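Putative two-component sensor histidine kinase protein (Sinorhizobium meliloti, PDB 3HCY) probably acts as a sensor histidine kinase that passes phosphate from ATP to a histidine, this chain being its GAF domain. Local coordinates at residues 91-96 / 109-114. Sequence-based numbering, arbitrary orientation.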
ATOM      1  N   ALA A  91     -20.794   0.064  14.308  1.00 16.73           N
ATOM      2  CA  ALA A  91     -21.035  -1.199  15.029  1.00 16.34           C
ATOM      3  C   ALA A  91     -19.739  -2.052  15.178  1.00 17.15           C
ATOM      4  O   ALA A  91     -19.636  -2.929  16.046  1.00 17.29           O
ATOM      5  CB  ALA A  91     -22.116  -2.018  14.268  1.00 15.47           C
ATOM      6  N   ALA A  92     -18.771  -1.847  14.296  1.00 17.67           N
ATOM      7  CA  ALA A  92     -17.630  -2.704  14.275  1.00 18.50           C
ATOM      8  C   ALA A  92     -16.434  -1.891  13.818  1.00 19.44           C
ATOM      9  O   ALA A  92     -16.579  -0.938  13.052  1.00 19.67           O
ATOM     10  CB  ALA A  92     -17.887  -3.883  13.369  1.00 18.77           C
ATOM     11  N   LEU A  93     -15.255  -2.228  14.339  1.00 20.26           N
ATOM     12  CA  LEU A  93     -14.056  -1.505  13.957  1.00 20.55           C
ATOM     13  C   LEU A  93     -12.770  -2.348  14.006  1.00 20.99           C
ATOM     14  O   LEU A  93     -12.621  -3.329  14.767  1.00 19.58           O
ATOM     15  CB  LEU A  93     -13.869  -0.237  14.805  1.00 20.86           C
ATOM     16  CG  LEU A  93     -14.905   0.381  15.769  1.00 21.63           C
ATOM     17  CD1 LEU A  93     -15.299  -0.577  16.916  1.00 22.37           C
ATOM     18  CD2 LEU A  93     -14.338   1.695  16.331  1.00 18.34           C
ATOM     19  N   GLY A  94     -11.836  -1.906  13.171  1.00 22.13           N
ATOM     20  CA  GLY A  94     -10.549  -2.561  12.996  1.00 23.27           C
ATOM     21  C   GLY A  94      -9.454  -1.540  13.166  1.00 23.95           C
ATOM     22  O   GLY A  94      -9.457  -0.504  12.494  1.00 24.73           O
ATOM     23  N   PHE A  95      -8.533  -1.842  14.067  1.00 24.15           N
ATOM     24  CA  PHE A  95      -7.372  -1.006  14.298  1.00 25.08           C
ATOM     25  C   PHE A  95      -6.087  -1.677  13.801  1.00 23.73           C
ATOM     26  O   PHE A  95      -5.718  -2.721  14.282  1.00 23.24           O
ATOM     27  CB  PHE A  95      -7.150  -0.766  15.787  1.00 26.07           C
ATOM     28  CG  PHE A  95      -8.347  -0.266  16.547  1.00 29.27           C
ATOM     29  CD1 PHE A  95      -8.365   1.039  17.041  1.00 31.36           C
ATOM     30  CD2 PHE A  95      -9.403  -1.128  16.876  1.00 31.21           C
ATOM     31  CE1 PHE A  95      -9.426   1.492  17.792  1.00 30.87           C
ATOM     32  CE2 PHE A  95     -10.479  -0.676  17.633  1.00 30.11           C
ATOM     33  CZ  PHE A  95     -10.490   0.626  18.084  1.00 30.65           C
ATOM     34  N   PHE A  96      -5.397  -1.033  12.880  1.00 22.87           N
ATOM     35  CA  PHE A  96      -4.180  -1.552  12.328  1.00 22.65           C
ATOM     36  C   PHE A  96      -3.107  -0.515  12.557  1.00 22.65           C
ATOM     37  O   PHE A  96      -3.217   0.585  12.051  1.00 22.04           O
ATOM     38  CB  PHE A  96      -4.341  -1.808  10.846  1.00 22.64           C
ATOM     39  CG  PHE A  96      -5.574  -2.578  10.515  1.00 23.61           C
ATOM     40  CD1 PHE A  96      -5.552  -3.959  10.494  1.00 23.98           C
ATOM     41  CD2 PHE A  96      -6.783  -1.914  10.283  1.00 23.65           C
ATOM     42  CE1 PHE A  96      -6.695  -4.660  10.221  1.00 22.68           C
ATOM     43  CE2 PHE A  96      -7.945  -2.613  10.002  1.00 23.02           C
ATOM     44  CZ  PHE A  96      -7.901  -3.983   9.976  1.00 22.94           C
ATOM     45  N   MET A 109      -7.969   2.843  10.528  1.00 22.01           N
ATOM     46  CA  MET A 109      -9.155   2.245  11.102  1.00 21.26           C
ATOM     47  C   MET A 109     -10.084   1.930   9.948  1.00 20.85           C
ATOM     48  O   MET A 109     -10.235   2.740   8.999  1.00 20.15           O
ATOM     49  CB  MET A 109      -9.897   3.199  12.102  1.00 21.31           C
ATOM     50  CG  MET A 109      -9.097   3.854  13.260  1.00 18.19           C
ATOM     51  SD  MET A 109      -8.777   2.703  14.536  1.00 12.50           S
ATOM     52  CE  MET A 109     -10.354   1.879  14.605  1.00 15.71           C
ATOM     53  N   THR A 110     -10.709   0.763  10.053  1.00 20.10           N
ATOM     54  CA  THR A 110     -11.838   0.434   9.215  1.00 20.08           C
ATOM     55  C   THR A 110     -13.021   0.385  10.154  1.00 20.11           C
ATOM     56  O   THR A 110     -12.902  -0.106  11.253  1.00 20.21           O
ATOM     57  CB  THR A 110     -11.669  -0.927   8.625  1.00 20.03           C
ATOM     58  OG1 THR A 110     -11.341  -1.814   9.702  1.00 21.42           O
ATOM     59  CG2 THR A 110     -10.571  -0.926   7.585  1.00 15.94           C
ATOM     60  N   TYR A 111     -14.144   0.911   9.708  1.00 20.45           N
ATOM     61  CA  TYR A 111     -15.366   0.983  10.493  1.00 20.79           C
ATOM     62  C   TYR A 111     -16.448   0.254   9.698  1.00 21.16           C
ATOM     63  O   TYR A 111     -16.447   0.286   8.455  1.00 20.99           O
ATOM     64  CB  TYR A 111     -15.784   2.436  10.689  1.00 20.46           C
ATOM     65  CG  TYR A 111     -14.748   3.309  11.345  1.00 22.23           C
ATOM     66  CD1 TYR A 111     -14.557   3.286  12.719  1.00 23.99           C
ATOM     67  CD2 TYR A 111     -13.965   4.197  10.603  1.00 25.16           C
ATOM     68  CE1 TYR A 111     -13.601   4.114  13.347  1.00 25.00           C
ATOM     69  CE2 TYR A 111     -13.004   5.030  11.235  1.00 24.32           C
ATOM     70  CZ  TYR A 111     -12.848   4.974  12.592  1.00 24.48           C
ATOM     71  OH  TYR A 111     -11.920   5.740  13.224  1.00 27.48           O
ATOM     72  N   TYR A 112     -17.346  -0.415  10.404  1.00 21.75           N
ATOM     73  CA  TYR A 112     -18.490  -1.059   9.778  1.00 23.01           C
ATOM     74  C   TYR A 112     -19.741  -0.668  10.544  1.00 24.00           C
ATOM     75  O   TYR A 112     -19.768  -0.780  11.784  1.00 24.41           O
ATOM     76  CB  TYR A 112     -18.346  -2.570   9.810  1.00 23.02           C
ATOM     77  CG  TYR A 112     -17.190  -3.082   8.985  1.00 24.59           C
ATOM     78  CD1 TYR A 112     -17.394  -3.607   7.715  1.00 24.55           C
ATOM     79  CD2 TYR A 112     -15.890  -3.058   9.488  1.00 26.05           C
ATOM     80  CE1 TYR A 112     -16.359  -4.107   6.982  1.00 25.89           C
ATOM     81  CE2 TYR A 112     -14.838  -3.533   8.741  1.00 27.51           C
ATOM     82  CZ  TYR A 112     -15.075  -4.062   7.492  1.00 28.52           C
ATOM     83  OH  TYR A 112     -14.001  -4.532   6.741  1.00 33.59           O
ATOM     84  N   ASP A 113     -20.758  -0.207   9.815  1.00 24.48           N
ATOM     85  CA  ASP A 113     -22.006   0.269  10.409  1.00 25.28           C
ATOM     86  C   ASP A 113     -22.885  -0.875  11.035  1.00 25.83           C
ATOM     87  O   ASP A 113     -23.845  -0.613  11.746  1.00 25.47           O
ATOM     88  CB  ASP A 113     -22.830   0.987   9.333  1.00 25.48           C
ATOM     89  CG  ASP A 113     -22.165   2.216   8.792  1.00 25.94           C
ATOM     90  OD1 ASP A 113     -21.385   2.802   9.566  1.00 26.64           O
ATOM     91  OD2 ASP A 113     -22.455   2.587   7.612  1.00 24.66           O
ATOM     92  N   ARG A 114     -22.603  -2.129  10.720  1.00 26.86           N
ATOM     93  CA  ARG A 114     -23.268  -3.265  11.391  1.00 28.40           C
ATOM     94  C   ARG A 114     -22.152  -4.229  11.779  1.00 28.56           C
ATOM     95  O   ARG A 114     -21.022  -4.132  11.279  1.00 28.55           O
ATOM     96  CB  ARG A 114     -24.355  -3.951  10.536  1.00 27.90           C
ATOM     97  CG  ARG A 114     -23.805  -4.650   9.302  1.00 33.46           C
ATOM     98  CD  ARG A 114     -24.871  -5.274   8.353  1.00 39.77           C
ATOM     99  NE  ARG A 114     -24.337  -5.993   7.179  1.00 43.74           N
ATOM    100  CZ  ARG A 114     -23.956  -5.430   6.016  1.00 47.45           C
ATOM    101  NH1 ARG A 114     -23.994  -4.094   5.831  1.00 50.19           N
ATOM    102  NH2 ARG A 114     -23.513  -6.205   5.017  1.00 46.34           N
TER
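A92 to F95 pair with Y112 to M109 as antiparallel strands, whose segment axes approach to 4.6 Å and run at 172° to each other. G94 and T110 form a hydrogen-bonded pair, with G94 N to T110 O at 2.8 Å and the return bond T110 N to G94 O at 3.0 Å. At the start of strand 92-99, where strand 104-112 ends, Y112 O accepts from both A91 N and A92 N, each at 2.9 Å, so two residues face one: a classic beta bulge.

L93, F95, M109 and Y111 share one face of the sheet. There the M109 chain, bent at chi2 and chi3 (-76° and -42°), folds back along F95 and lays CE over one face of the ring, 3.3 Å from the centroid, while SD stands obliquely to it: a CH-pi and Met-aromatic contact, though at 2.80 Å resolution its closeness is neither precise nor evidence of strain. L93 CD2 meets the edge of the Y111 ring at CE1 (3.9 Å), and Y111 OH is hydrogen-bonded to S25 of the adjoining strand. On the opposite face, A92 CB packs on Y112 CB (3.8 Å), and T110 OG1 lies in the plane of the F96 ring at its edge, near CE2. Helix 120-146 covers this face at F96 and Y112. Strands 23-29 and 67-69 flank the pair, which is thus an interior hairpin of the antiparallel sheet at the core of the GAF fold.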